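Local atomic coordinates of MxaA (Stigmatella aurantiaca, PDB entry 4W4T), a protein that ends myxalamid biosynthesis on a PKS-NRPS assembly line through its terminal NADPH-binding reductase domain, the part described here, which probably releases the product as a primary alcohol. Residues A[74-78]-A[291-296]; A[239-245]-A[304-310]; A[248-254]-A[405-409]; A[285-289]-A[393-397]; A[321-325]-A[398-403]. One frame throughout, in Å; residues are numbered along the deposited sequence.

Contact 1: residues A[74-78]-A[291-296]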
# COMPACT_ATOMS: atom_id res chain seq x y z
N GLU A 74 -6.70 -31.59 10.74
CA GLU A 74 -6.53 -32.83 10.00
C GLU A 74 -5.47 -33.76 10.62
O GLU A 74 -5.64 -34.97 10.64
CB GLU A 74 -6.19 -32.54 8.54
CG GLU A 74 -6.16 -33.77 7.65
CD GLU A 74 -7.22 -33.73 6.58
OE1 GLU A 74 -7.67 -32.62 6.22
OE2 GLU A 74 -7.59 -34.81 6.08
N LEU A 75 -4.37 -33.19 11.11
CA LEU A 75 -3.33 -34.00 11.73
C LEU A 75 -3.82 -34.68 13.02
O LEU A 75 -3.43 -35.81 13.32
CB LEU A 75 -2.09 -33.14 12.03
CG LEU A 75 -1.20 -32.81 10.82
CD1 LEU A 75 -0.15 -31.79 11.21
CD2 LEU A 75 -0.54 -34.05 10.24
N CYS A 76 -4.65 -33.99 13.79
CA CYS A 76 -5.23 -34.59 14.98
C CYS A 76 -6.13 -35.79 14.62
O CYS A 76 -6.13 -36.80 15.32
CB CYS A 76 -6.01 -33.56 15.79
SG CYS A 76 -4.95 -32.29 16.53
N ARG A 77 -6.86 -35.68 13.52
CA ARG A 77 -7.78 -36.74 13.13
C ARG A 77 -7.06 -37.97 12.56
O ARG A 77 -7.49 -39.10 12.79
CB ARG A 77 -8.80 -36.22 12.12
CG ARG A 77 -9.92 -35.40 12.75
CD ARG A 77 -11.08 -35.15 11.80
NE ARG A 77 -10.76 -34.11 10.82
CZ ARG A 77 -10.40 -34.36 9.57
NH1 ARG A 77 -10.30 -35.61 9.14
NH2 ARG A 77 -10.12 -33.35 8.75
N ARG A 78 -5.99 -37.75 11.82
CA ARG A 78 -5.31 -38.80 11.09
C ARG A 78 -4.08 -39.40 11.70
O ARG A 78 -3.50 -40.33 11.19
CB ARG A 78 -4.95 -38.31 9.72
CG ARG A 78 -6.06 -37.54 9.10
CD ARG A 78 -6.82 -38.38 8.16
NE ARG A 78 -5.93 -39.05 7.26
CZ ARG A 78 -5.47 -38.59 6.11
NH1 ARG A 78 -5.81 -37.39 5.62
NH2 ARG A 78 -4.65 -39.35 5.46
N SER A 291 -5.36 -29.42 2.55
CA SER A 291 -4.95 -29.99 3.83
C SER A 291 -5.04 -31.51 3.81
O SER A 291 -4.13 -32.18 4.30
CB SER A 291 -5.77 -29.42 4.99
OG SER A 291 -7.16 -29.70 4.87
N SER A 292 -6.10 -32.07 3.23
CA SER A 292 -6.20 -33.54 3.19
C SER A 292 -5.10 -34.14 2.34
O SER A 292 -4.55 -35.18 2.69
CB SER A 292 -7.56 -34.01 2.66
OG SER A 292 -8.57 -33.78 3.63
N ALA A 293 -4.77 -33.50 1.22
CA ALA A 293 -3.73 -34.04 0.34
C ALA A 293 -2.35 -33.96 1.00
O ALA A 293 -1.56 -34.89 0.87
CB ALA A 293 -3.71 -33.30 -1.01
N ILE A 294 -2.07 -32.85 1.67
CA ILE A 294 -0.81 -32.73 2.39
C ILE A 294 -0.63 -33.91 3.34
O ILE A 294 0.39 -34.60 3.32
CB ILE A 294 -0.73 -31.42 3.19
CG1 ILE A 294 -0.61 -30.22 2.24
CG2 ILE A 294 0.46 -31.46 4.17
CD1 ILE A 294 -0.70 -28.88 2.96
N VAL A 295 -1.64 -34.15 4.16
CA VAL A 295 -1.53 -35.20 5.17
C VAL A 295 -1.47 -36.56 4.49
O VAL A 295 -0.61 -37.37 4.82
CB VAL A 295 -2.69 -35.14 6.19
CG1 VAL A 295 -2.65 -36.37 7.12
CG2 VAL A 295 -2.61 -33.87 7.00
N ASP A 296 -2.31 -36.82 3.52
CA ASP A 296 -2.29 -38.06 2.79
C ASP A 296 -0.94 -38.33 2.16
O ASP A 296 -0.41 -39.36 2.33
CB ASP A 296 -3.38 -38.09 1.71
CG ASP A 296 -4.73 -38.46 2.27
OD1 ASP A 296 -4.83 -38.92 3.38
OD2 ASP A 296 -5.70 -38.34 1.59
O HOH W 1 -9.40 -31.56 4.87
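Glu74 OE2 is gripped from two directions: Ser292 OG of the facing helix lies 2.8 Å from it, and Arg78 NH1, one turn further along its own helix, reaches it at 3.2 Å. The serine hydroxyl also has the backbone oxygen of Asp288 within reach, so its single proton may be shared between the two acceptors. The arginine meets OE2 on the anti side, tilted from the carboxylate plane, with the oxygen almost exactly in the guanidinium plane. The first torsion, trans to the backbone N (chi1 -173°), lays Glu74 CG against Val295 CG2, 3.6 Å away; the bend at chi2 then turns the carboxylate onto Ser291 and Ser292. Val295 CG2 also meets Leu75 CD2 at 3.8 Å, while CG1 sits over one face of the Arg78 guanidinium, toward its rim. Arg77 adds a longer salt bridge, NH2 to Glu74 OE1 at 3.6 Å. Arg78 pairs further with Asp296, but the modelled approach is too close to be trusted. A water links Glu74 OE1 to Ser291 OG, itself bonded to Val287 O. Replacing Glu74 by an alanine would probably leave Arg77 and Arg78 without the carboxylate they share and open a gap beside Val295. The segments 74-78 and 291-296, of Rossmann-fold helix 66-78 and helix 287-298, cross at -47° with axes 10.4 Å apart at closest approach. They illustrate how a buried acid can be kept between helices: arginines offset its charge, a serine hydroxyl reaches it from across, and Val295 packs against its aliphatic part, so the carboxylate is probably kept ionised.

Contact 2: residues A[239-245]-A[304-310]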
# COMPACT_ATOMS: atom_id res chain seq x y z
N VAL A 239 12.27 -35.70 2.63
CA VAL A 239 11.48 -34.49 2.43
C VAL A 239 10.34 -34.77 1.46
O VAL A 239 10.53 -35.50 0.50
CB VAL A 239 12.34 -33.35 1.85
CG1 VAL A 239 11.48 -32.19 1.45
CG2 VAL A 239 13.42 -32.90 2.85
N THR A 240 9.18 -34.19 1.72
CA THR A 240 8.14 -34.08 0.70
C THR A 240 7.95 -32.59 0.41
O THR A 240 7.99 -31.75 1.33
CB THR A 240 6.81 -34.74 1.13
OG1 THR A 240 6.13 -33.92 2.09
CG2 THR A 240 7.07 -36.08 1.76
N ILE A 241 7.80 -32.25 -0.86
CA ILE A 241 7.57 -30.86 -1.24
C ILE A 241 6.19 -30.70 -1.83
O ILE A 241 5.89 -31.26 -2.88
CB ILE A 241 8.63 -30.37 -2.23
CG1 ILE A 241 10.02 -30.46 -1.57
CG2 ILE A 241 8.31 -28.94 -2.71
CD1 ILE A 241 11.18 -30.09 -2.49
N LEU A 242 5.36 -29.93 -1.14
CA LEU A 242 3.96 -29.74 -1.50
C LEU A 242 3.74 -28.31 -1.95
O LEU A 242 4.01 -27.39 -1.19
CB LEU A 242 3.06 -30.08 -0.31
CG LEU A 242 3.51 -31.43 0.25
CD1 LEU A 242 3.46 -31.50 1.76
CD2 LEU A 242 2.71 -32.52 -0.39
N ARG A 243 3.26 -28.13 -3.18
CA ARG A 243 3.04 -26.79 -3.74
C ARG A 243 1.55 -26.54 -3.96
O ARG A 243 1.00 -26.96 -4.97
CB ARG A 243 3.77 -26.63 -5.08
CG ARG A 243 5.27 -26.82 -5.07
CD ARG A 243 5.79 -26.76 -6.52
NE ARG A 243 7.24 -26.71 -6.63
CZ ARG A 243 7.92 -27.03 -7.73
NH1 ARG A 243 7.29 -27.45 -8.82
NH2 ARG A 243 9.25 -26.92 -7.73
N PRO A 244 0.90 -25.88 -3.00
CA PRO A 244 -0.51 -25.53 -3.18
C PRO A 244 -0.69 -24.47 -4.25
O PRO A 244 0.21 -23.66 -4.42
CB PRO A 244 -0.92 -24.98 -1.81
CG PRO A 244 0.14 -25.50 -0.86
CD PRO A 244 1.39 -25.50 -1.67
N GLY A 245 -1.81 -24.49 -4.96
CA GLY A 245 -2.16 -23.41 -5.87
C GLY A 245 -2.81 -22.26 -5.12
O GLY A 245 -2.37 -21.87 -4.04
N ILE A 304 8.54 -39.55 -0.51
CA ILE A 304 9.83 -39.01 -0.11
C ILE A 304 10.65 -38.62 -1.32
O ILE A 304 10.76 -39.39 -2.27
CB ILE A 304 10.62 -40.02 0.76
CG1 ILE A 304 9.88 -40.26 2.07
CG2 ILE A 304 12.05 -39.54 1.02
CD1 ILE A 304 10.48 -41.39 2.92
N GLY A 305 11.17 -37.39 -1.30
CA GLY A 305 11.95 -36.86 -2.40
C GLY A 305 11.08 -36.29 -3.52
O GLY A 305 11.61 -35.73 -4.47
N GLN A 306 9.77 -36.43 -3.40
CA GLN A 306 8.88 -36.06 -4.51
C GLN A 306 8.25 -34.68 -4.33
O GLN A 306 8.27 -34.11 -3.24
CB GLN A 306 7.76 -37.09 -4.68
CG GLN A 306 8.25 -38.53 -4.80
CD GLN A 306 9.38 -38.68 -5.78
OE1 GLN A 306 9.24 -38.36 -6.97
NE2 GLN A 306 10.52 -39.15 -5.30
N THR A 307 7.68 -34.16 -5.42
CA THR A 307 7.03 -32.85 -5.43
C THR A 307 5.61 -33.02 -5.94
O THR A 307 5.38 -33.75 -6.91
CB THR A 307 7.82 -31.85 -6.32
OG1 THR A 307 9.10 -31.61 -5.72
CG2 THR A 307 7.07 -30.51 -6.50
N TYR A 308 4.64 -32.36 -5.30
CA TYR A 308 3.24 -32.47 -5.71
C TYR A 308 2.60 -31.10 -5.87
O TYR A 308 2.81 -30.19 -5.08
CB TYR A 308 2.44 -33.31 -4.72
CG TYR A 308 3.01 -34.70 -4.59
CD1 TYR A 308 2.64 -35.71 -5.48
CD2 TYR A 308 3.96 -35.00 -3.62
CE1 TYR A 308 3.18 -36.99 -5.38
CE2 TYR A 308 4.50 -36.27 -3.51
CZ TYR A 308 4.11 -37.26 -4.40
OH TYR A 308 4.65 -38.52 -4.30
N HIS A 309 1.81 -30.97 -6.94
CA HIS A 309 1.07 -29.75 -7.19
C HIS A 309 -0.33 -29.90 -6.66
O HIS A 309 -1.14 -30.65 -7.21
CB HIS A 309 1.06 -29.43 -8.68
CG HIS A 309 2.38 -28.95 -9.19
ND1 HIS A 309 2.68 -28.90 -10.54
CD2 HIS A 309 3.47 -28.49 -8.54
CE1 HIS A 309 3.91 -28.43 -10.69
NE2 HIS A 309 4.41 -28.17 -9.50
N LEU A 310 -0.62 -29.21 -5.56
CA LEU A 310 -1.93 -29.31 -4.95
C LEU A 310 -2.81 -28.21 -5.52
O LEU A 310 -3.07 -27.20 -4.88
CB LEU A 310 -1.84 -29.24 -3.43
CG LEU A 310 -0.86 -30.26 -2.85
CD1 LEU A 310 -0.91 -30.26 -1.31
CD2 LEU A 310 -1.16 -31.65 -3.40
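Arg243 and His309 are partners across two neighbouring parallel strands of the Rossmann sheet, and their side chains run alongside each other in the same direction. Arg243 CG points away from the carbonyl carbon (chi1 -59°) and the chain is extended from there to NE, which brings NH1 to His309 NE2 at 3.0 Å. The bond lies close to the plane of both groups, which are only 23° apart. His309 ND1 is bonded to Asp380 O, so the ring is probably neutral with its proton on ND1, while Arg243 NH2 has a salt bridge to Glu226. Over one face of the guanidinium, toward its rim, stands Thr307 CG2, 3.8 Å from Arg243 CZ. The other branch of Thr307, OG1, accepts from Arg230 and rests 3.7 Å from Ile241 CB. Parallel-strand backbone bonds join the segments, among them Tyr308 N to Ile241 O at 2.9 Å and Arg243 N to Tyr308 O at 2.8 Å. The sheet face of Ile241 is packed by helix 217-234 and that of Leu242 by helix 287-298. On this second face Leu242 CD2 lies obliquely beside the Tyr308 ring, and Leu310 CD1 comes within 4.1 Å of Leu242 CB.

Contact 3: residues A[248-254]-A[405-409]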
# COMPACT_ATOMS: atom_id res chain seq x y z
N THR A 248 -8.50 -21.69 -1.65
CA THR A 248 -9.76 -21.00 -1.44
C THR A 248 -10.57 -21.63 -0.30
O THR A 248 -10.09 -22.54 0.37
CB THR A 248 -10.61 -20.97 -2.74
OG1 THR A 248 -10.89 -22.31 -3.17
CG2 THR A 248 -9.83 -20.25 -3.84
N GLY A 249 -11.79 -21.16 -0.09
CA GLY A 249 -12.60 -21.56 1.05
C GLY A 249 -12.85 -23.05 1.19
O GLY A 249 -12.70 -23.82 0.24
N HIS A 250 -13.21 -23.48 2.40
CA HIS A 250 -13.62 -24.85 2.64
C HIS A 250 -14.87 -25.17 1.81
O HIS A 250 -15.82 -24.40 1.84
CB HIS A 250 -13.90 -25.08 4.12
CG HIS A 250 -14.10 -26.51 4.48
ND1 HIS A 250 -15.29 -27.17 4.29
CD2 HIS A 250 -13.25 -27.41 5.04
CE1 HIS A 250 -15.17 -28.42 4.71
NE2 HIS A 250 -13.94 -28.59 5.17
N SER A 251 -14.88 -26.29 1.09
CA SER A 251 -15.91 -26.57 0.08
C SER A 251 -17.30 -26.85 0.65
O SER A 251 -18.29 -26.84 -0.09
CB SER A 251 -15.51 -27.75 -0.81
OG SER A 251 -15.49 -28.98 -0.08
N ARG A 252 -17.38 -27.10 1.95
CA ARG A 252 -18.65 -27.42 2.59
C ARG A 252 -19.12 -26.32 3.52
O ARG A 252 -20.27 -25.89 3.44
CB ARG A 252 -18.55 -28.75 3.34
CG ARG A 252 -18.31 -29.94 2.45
CD ARG A 252 -19.39 -30.05 1.39
NE ARG A 252 -19.16 -31.14 0.45
CZ ARG A 252 -19.58 -32.39 0.64
NH1 ARG A 252 -20.25 -32.71 1.74
NH2 ARG A 252 -19.32 -33.32 -0.28
N THR A 253 -18.24 -25.85 4.41
CA THR A 253 -18.57 -24.77 5.34
C THR A 253 -18.41 -23.38 4.74
O THR A 253 -18.96 -22.40 5.25
CB THR A 253 -17.69 -24.82 6.62
OG1 THR A 253 -16.34 -24.49 6.27
CG2 THR A 253 -17.72 -26.20 7.27
N GLY A 254 -17.61 -23.27 3.69
CA GLY A 254 -17.29 -21.97 3.12
C GLY A 254 -16.27 -21.19 3.93
O GLY A 254 -16.00 -20.03 3.63
N THR A 405 -21.72 -21.67 -1.91
CA THR A 405 -21.22 -21.99 -0.58
C THR A 405 -20.30 -20.88 -0.08
O THR A 405 -20.47 -20.37 1.04
CB THR A 405 -20.50 -23.35 -0.57
OG1 THR A 405 -21.45 -24.38 -0.87
CG2 THR A 405 -19.85 -23.63 0.80
N TYR A 406 -19.37 -20.47 -0.93
CA TYR A 406 -18.43 -19.39 -0.59
C TYR A 406 -19.15 -18.07 -0.33
O TYR A 406 -18.99 -17.46 0.73
CB TYR A 406 -17.41 -19.19 -1.72
CG TYR A 406 -16.36 -20.28 -1.86
CD1 TYR A 406 -16.21 -21.28 -0.89
CD2 TYR A 406 -15.49 -20.30 -2.94
CE1 TYR A 406 -15.24 -22.26 -1.02
CE2 TYR A 406 -14.50 -21.27 -3.07
CZ TYR A 406 -14.38 -22.24 -2.11
OH TYR A 406 -13.39 -23.19 -2.22
N LEU A 407 -19.95 -17.63 -1.29
CA LEU A 407 -20.64 -16.36 -1.14
C LEU A 407 -21.59 -16.35 0.07
O LEU A 407 -21.67 -15.35 0.77
CB LEU A 407 -21.41 -16.02 -2.43
CG LEU A 407 -20.50 -15.81 -3.64
CD1 LEU A 407 -21.31 -15.52 -4.92
CD2 LEU A 407 -19.49 -14.70 -3.38
N SER A 408 -22.30 -17.46 0.32
CA SER A 408 -23.24 -17.52 1.45
C SER A 408 -22.53 -17.28 2.79
O SER A 408 -23.04 -16.56 3.65
CB SER A 408 -23.97 -18.87 1.49
OG SER A 408 -24.64 -19.15 0.26
N SER A 409 -21.35 -17.87 2.93
CA SER A 409 -20.53 -17.68 4.13
C SER A 409 -20.06 -16.23 4.27
O SER A 409 -20.12 -15.65 5.36
CB SER A 409 -19.32 -18.62 4.09
OG SER A 409 -18.48 -18.42 5.23
O HOH W 2 -20.10 -26.40 -1.94
O HOH W 3 -18.66 -20.43 7.40
O HOH W 4 -16.20 -18.16 1.88
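Thr248 begins a short chain of hydrogen bonds: its OG1 donates to Tyr406 OH at 2.8 Å, and that hydroxyl in turn donates to Gly249 O at 2.6 Å, approaching 32° from the carbonyl plane. The hydroxyl both accepts and donates, which probably fixes the direction of its O-H. At Gly249 the backbone lies so close to the tyrosine that a beta carbon would strike CE1; this residue is also close to Phe66, which binds NADPH. His250 O faces the edge of the Tyr406 ring, 3.6 Å from CE1, and accepts Gly254 N at 2.8 Å. The imidazole ND1 receives the backbone N-H groups of both Arg252 and Thr253. From the last strand residue the segment has run into the loop after strand 239-248 of the Rossmann fold, and here it lies against the C-terminal helix 400-412. Ser251 hydrogen-bonds through OG to Asp288, while its backbone O reaches Thr405 OG1 through a water; Thr405 OG1 is bonded as well to Ser401 O. Arg252 O sits 3.5 Å from Thr405 CG2, the methyl being turned to the loop by a first torsion that sets OG1 beside the backbone N (chi1 -65°). Thr253 O is joined by water to Ser409 OG, itself bonded to Arg413. Gly254 has positive phi, and a beta carbon there would run into Thr405 O and Ser409 CB; a further water links Gly254 O to Tyr406 O.

Contact 4: residues A[285-289]-A[393-397]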
# COMPACT_ATOMS: atom_id res chain seq x y z
N THR A 285 -8.52 -23.81 -5.47
CA THR A 285 -8.27 -25.08 -4.80
C THR A 285 -8.74 -25.01 -3.35
O THR A 285 -8.07 -24.40 -2.52
CB THR A 285 -6.78 -25.42 -4.84
OG1 THR A 285 -6.28 -25.29 -6.17
CG2 THR A 285 -6.55 -26.84 -4.36
N PRO A 286 -9.90 -25.61 -3.05
CA PRO A 286 -10.45 -25.51 -1.70
C PRO A 286 -9.48 -26.01 -0.61
O PRO A 286 -8.82 -27.03 -0.79
CB PRO A 286 -11.68 -26.40 -1.76
CG PRO A 286 -12.15 -26.28 -3.21
CD PRO A 286 -10.85 -26.26 -3.99
N VAL A 287 -9.45 -25.31 0.51
CA VAL A 287 -8.49 -25.61 1.59
C VAL A 287 -8.65 -27.03 2.15
O VAL A 287 -7.66 -27.65 2.58
CB VAL A 287 -8.58 -24.58 2.73
CG1 VAL A 287 -9.90 -24.71 3.50
CG2 VAL A 287 -7.36 -24.71 3.66
N ASP A 288 -9.88 -27.58 2.12
CA ASP A 288 -10.06 -28.95 2.62
C ASP A 288 -9.37 -29.99 1.73
O ASP A 288 -8.89 -31.01 2.22
CB ASP A 288 -11.54 -29.32 2.83
CG ASP A 288 -12.46 -28.89 1.68
OD1 ASP A 288 -12.29 -27.77 1.16
OD2 ASP A 288 -13.38 -29.67 1.34
N TYR A 289 -9.25 -29.71 0.44
CA TYR A 289 -8.47 -30.59 -0.42
C TYR A 289 -6.96 -30.46 -0.17
O TYR A 289 -6.25 -31.46 -0.12
CB TYR A 289 -8.77 -30.32 -1.90
CG TYR A 289 -7.84 -31.06 -2.83
CD1 TYR A 289 -7.90 -32.45 -2.95
CD2 TYR A 289 -6.89 -30.37 -3.58
CE1 TYR A 289 -7.05 -33.12 -3.79
CE2 TYR A 289 -6.04 -31.04 -4.44
CZ TYR A 289 -6.12 -32.41 -4.53
OH TYR A 289 -5.27 -33.07 -5.38
N THR A 393 -9.43 -38.70 -1.17
CA THR A 393 -9.08 -37.28 -1.32
C THR A 393 -9.08 -36.87 -2.78
O THR A 393 -8.26 -37.34 -3.58
CB THR A 393 -7.72 -36.96 -0.68
OG1 THR A 393 -7.79 -37.27 0.72
CG2 THR A 393 -7.36 -35.47 -0.86
N SER A 394 -10.02 -36.00 -3.11
CA SER A 394 -10.23 -35.54 -4.47
C SER A 394 -10.65 -34.08 -4.40
O SER A 394 -11.39 -33.70 -3.50
CB SER A 394 -11.30 -36.40 -5.16
OG SER A 394 -11.57 -35.96 -6.48
N CYS A 395 -10.20 -33.27 -5.34
CA CYS A 395 -10.49 -31.84 -5.30
C CYS A 395 -11.91 -31.55 -5.77
O CYS A 395 -12.34 -32.05 -6.80
CB CYS A 395 -9.49 -31.08 -6.16
SG CYS A 395 -9.55 -29.29 -5.93
N PRO A 396 -12.65 -30.75 -4.99
CA PRO A 396 -13.99 -30.34 -5.43
C PRO A 396 -13.93 -29.55 -6.73
O PRO A 396 -12.97 -28.84 -7.01
CB PRO A 396 -14.49 -29.46 -4.27
CG PRO A 396 -13.69 -29.91 -3.08
CD PRO A 396 -12.35 -30.33 -3.62
N SER A 397 -14.97 -29.71 -7.54
CA SER A 397 -15.12 -28.95 -8.77
C SER A 397 -15.53 -27.51 -8.48
O SER A 397 -16.24 -27.25 -7.50
CB SER A 397 -16.18 -29.58 -9.67
OG SER A 397 -15.92 -30.96 -9.86
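The Tyr289 ring presents one face to Cys395, whose CB stands over the ring centre at 3.6 Å from the centroid, only 6° off the normal, a close CH-pi contact. The sulfur comes in more obliquely, with SG 4.2 Å from the same centroid, and Thr285 CG2 lies at the ring's edge, in its plane. Thr393 CG2 approaches obliquely near Tyr289 CD1, at 3.7 Å. Both key side chains start out trans to their backbone nitrogens: in Tyr289 (chi1 172°) this swings the ring out to the loop, and in Cys395 (chi1 -169°) it sends the sulfur past the ring to Pro286 CD, 3.8 Å away. A proline pair lies next to it. Pro286 and Pro396 lie alongside one another, heading opposite ways, CG to CG at 3.9 Å, and Pro396 CD also touches Tyr289 CB at 4.0 Å. Pro286 holds the N-cap position of helix 287-298, so the loop 393-397 packs over the beginning of that helix on its way to helix 400-412; Thr384 and Leu388 of helix 382-388 touch the tyrosine as well. With a serine in place of Tyr289, Cys395 CB and Thr393 CG2 would probably lose the ring they rest on, and a gap would open under the loop. No hydrogen bond joins the two segments. Carbon and sulfur pack here against an aromatic face and a proline, while one polar tie of the loop, Thr393 OG1 to Asp296 OD2, goes to a later turn of the helix, so this contact depends on fit of shape more than on direction.

Contact 5: residues A[321-325]-A[398-403]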
# COMPACT_ATOMS: atom_id res chain seq x y z
N MSE A 321 -16.95 -17.94 -13.86
CA MSE A 321 -16.99 -17.36 -12.52
C MSE A 321 -18.06 -16.29 -12.41
O MSE A 321 -18.83 -16.28 -11.47
CB MSE A 321 -15.63 -16.76 -12.15
CG MSE A 321 -14.61 -17.75 -11.68
SE MSE A 321 -15.14 -18.54 -9.95
CE MSE A 321 -15.46 -16.95 -8.90
N TRP A 322 -18.13 -15.38 -13.38
CA TRP A 322 -19.11 -14.32 -13.27
C TRP A 322 -20.52 -14.90 -13.41
O TRP A 322 -21.43 -14.46 -12.71
CB TRP A 322 -18.87 -13.21 -14.31
CG TRP A 322 -17.41 -12.84 -14.49
CD1 TRP A 322 -16.78 -12.59 -15.67
CD2 TRP A 322 -16.42 -12.68 -13.46
NE1 TRP A 322 -15.46 -12.28 -15.45
CE2 TRP A 322 -15.21 -12.34 -14.11
CE3 TRP A 322 -16.43 -12.79 -12.07
CZ2 TRP A 322 -14.02 -12.11 -13.40
CZ3 TRP A 322 -15.25 -12.57 -11.37
CH2 TRP A 322 -14.07 -12.23 -12.03
N ASN A 323 -20.69 -15.91 -14.26
CA ASN A 323 -21.98 -16.60 -14.34
C ASN A 323 -22.40 -17.12 -12.96
O ASN A 323 -23.54 -16.98 -12.56
CB ASN A 323 -21.95 -17.76 -15.34
CG ASN A 323 -21.83 -17.30 -16.79
OD1 ASN A 323 -22.12 -16.15 -17.12
ND2 ASN A 323 -21.39 -18.20 -17.65
N TYR A 324 -21.45 -17.74 -12.24
CA TYR A 324 -21.79 -18.36 -10.96
C TYR A 324 -22.18 -17.29 -9.95
O TYR A 324 -23.06 -17.49 -9.12
CB TYR A 324 -20.61 -19.19 -10.40
CG TYR A 324 -20.15 -20.33 -11.30
CD1 TYR A 324 -21.04 -20.94 -12.18
CD2 TYR A 324 -18.83 -20.78 -11.27
CE1 TYR A 324 -20.63 -21.99 -13.00
CE2 TYR A 324 -18.41 -21.83 -12.09
CZ TYR A 324 -19.32 -22.42 -12.95
OH TYR A 324 -18.91 -23.45 -13.77
N MSE A 325 -21.52 -16.13 -10.03
CA MSE A 325 -21.80 -15.05 -9.10
C MSE A 325 -23.12 -14.33 -9.41
O MSE A 325 -23.85 -13.93 -8.50
CB MSE A 325 -20.62 -14.08 -9.08
CG MSE A 325 -19.39 -14.80 -8.52
SE MSE A 325 -17.86 -13.61 -8.48
CE MSE A 325 -18.53 -12.38 -7.12
N VAL A 398 -15.11 -26.59 -9.33
CA VAL A 398 -15.60 -25.23 -9.24
C VAL A 398 -16.88 -25.17 -10.05
O VAL A 398 -16.88 -25.42 -11.26
CB VAL A 398 -14.58 -24.20 -9.74
CG1 VAL A 398 -15.16 -22.78 -9.64
CG2 VAL A 398 -13.30 -24.30 -8.92
N ASP A 399 -17.99 -24.88 -9.38
CA ASP A 399 -19.27 -24.77 -10.05
C ASP A 399 -20.17 -23.79 -9.29
O ASP A 399 -19.75 -23.22 -8.29
CB ASP A 399 -19.95 -26.15 -10.18
CG ASP A 399 -20.07 -26.89 -8.85
OD1 ASP A 399 -20.16 -26.24 -7.78
OD2 ASP A 399 -20.08 -28.14 -8.88
N ALA A 400 -21.39 -23.58 -9.77
CA ALA A 400 -22.26 -22.62 -9.12
C ALA A 400 -22.48 -22.97 -7.63
O ALA A 400 -22.55 -22.09 -6.78
CB ALA A 400 -23.61 -22.52 -9.86
N SER A 401 -22.56 -24.26 -7.33
CA SER A 401 -22.76 -24.69 -5.95
C SER A 401 -21.60 -24.30 -5.03
O SER A 401 -21.83 -23.78 -3.93
CB SER A 401 -22.96 -26.21 -5.88
OG SER A 401 -23.29 -26.60 -4.56
N LEU A 402 -20.36 -24.57 -5.45
CA LEU A 402 -19.18 -24.18 -4.65
C LEU A 402 -19.18 -22.67 -4.44
O LEU A 402 -19.01 -22.18 -3.33
CB LEU A 402 -17.87 -24.60 -5.32
CG LEU A 402 -16.60 -24.27 -4.49
CD1 LEU A 402 -16.52 -25.18 -3.28
CD2 LEU A 402 -15.33 -24.35 -5.32
N ILE A 403 -19.40 -21.92 -5.52
CA ILE A 403 -19.40 -20.47 -5.40
C ILE A 403 -20.53 -20.00 -4.47
O ILE A 403 -20.34 -19.07 -3.70
CB ILE A 403 -19.51 -19.79 -6.77
CG1 ILE A 403 -18.28 -20.14 -7.62
CG2 ILE A 403 -19.65 -18.26 -6.62
CD1 ILE A 403 -16.96 -20.04 -6.89
O HOH W 5 -23.65 -19.47 -7.25
O HOH W 6 -18.73 -26.54 -13.41
O HOH W 7 -16.35 -24.05 -14.28
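Tyr324 turns its CG away from the carbonyl carbon (chi1 -60°), and its ring is thereby laid against the start of the helix containing Ala400 and Ile403. Ile403 follows the same first torsion and then bends (chi2 -45°), which carries CD1 across to the selenium of Met321, a selenomethionine here, at 3.9 Å. Over one face of the tyrosine ring lies the peptide unit joining Asp399 to Ala400: Ala400 N is 3.5 Å above the plane of the Tyr324 ring, near its centre, with Asp399 C beside it. Ala400 CB touches Tyr324 CD1, and Ile403 CG1 meets CD2 obliquely at 3.7 Å. The peptide on the ring belongs to a helix start that is held in its own right, because Asp399 at the N-cap accepts Leu402 N through OD1 at 2.9 Å in a nearly straight bond. Waters join polar groups of the two segments. One bonds both Tyr324 O and Ala400 O; two others connect Tyr324 OH with Val398 O, one of them weakly at the carbonyl, so the phenol reaches the loop although no direct hydrogen bond spans the contact. Met325, also selenomethionine, places CG 4.0 Å from Ile403 CG2 and continues to Leu266 and Val270 of helix 261-272. Helix 318-328 thus packs against both helix 261-272 and the first turn of helix 400-412, whose Leu402 turns instead to Ser251 in the loop after strand 239-248.

Overall arrangement
Contacts 1 and 2 are buried in the Rossmann core and touch through Ile294 of helix 287-298, which packs on Leu242 and Leu310. One joins helices through a carboxylate and arginines, the other joins strands through backbone bonds. Contact 4 shares that helix with contact 1, and the two touch along it. Contacts 3, 4 and 5 are only partly buried and lie together on one side of the chain's centre. Contacts 3 and 5 use successive turns of helix 400-412 and rely on several bridging waters, whereas contact 4 is almost wholly apolar. The centre of contact 5 is about 23 Å from the centre of the chain, away from the NADPH-binding residues.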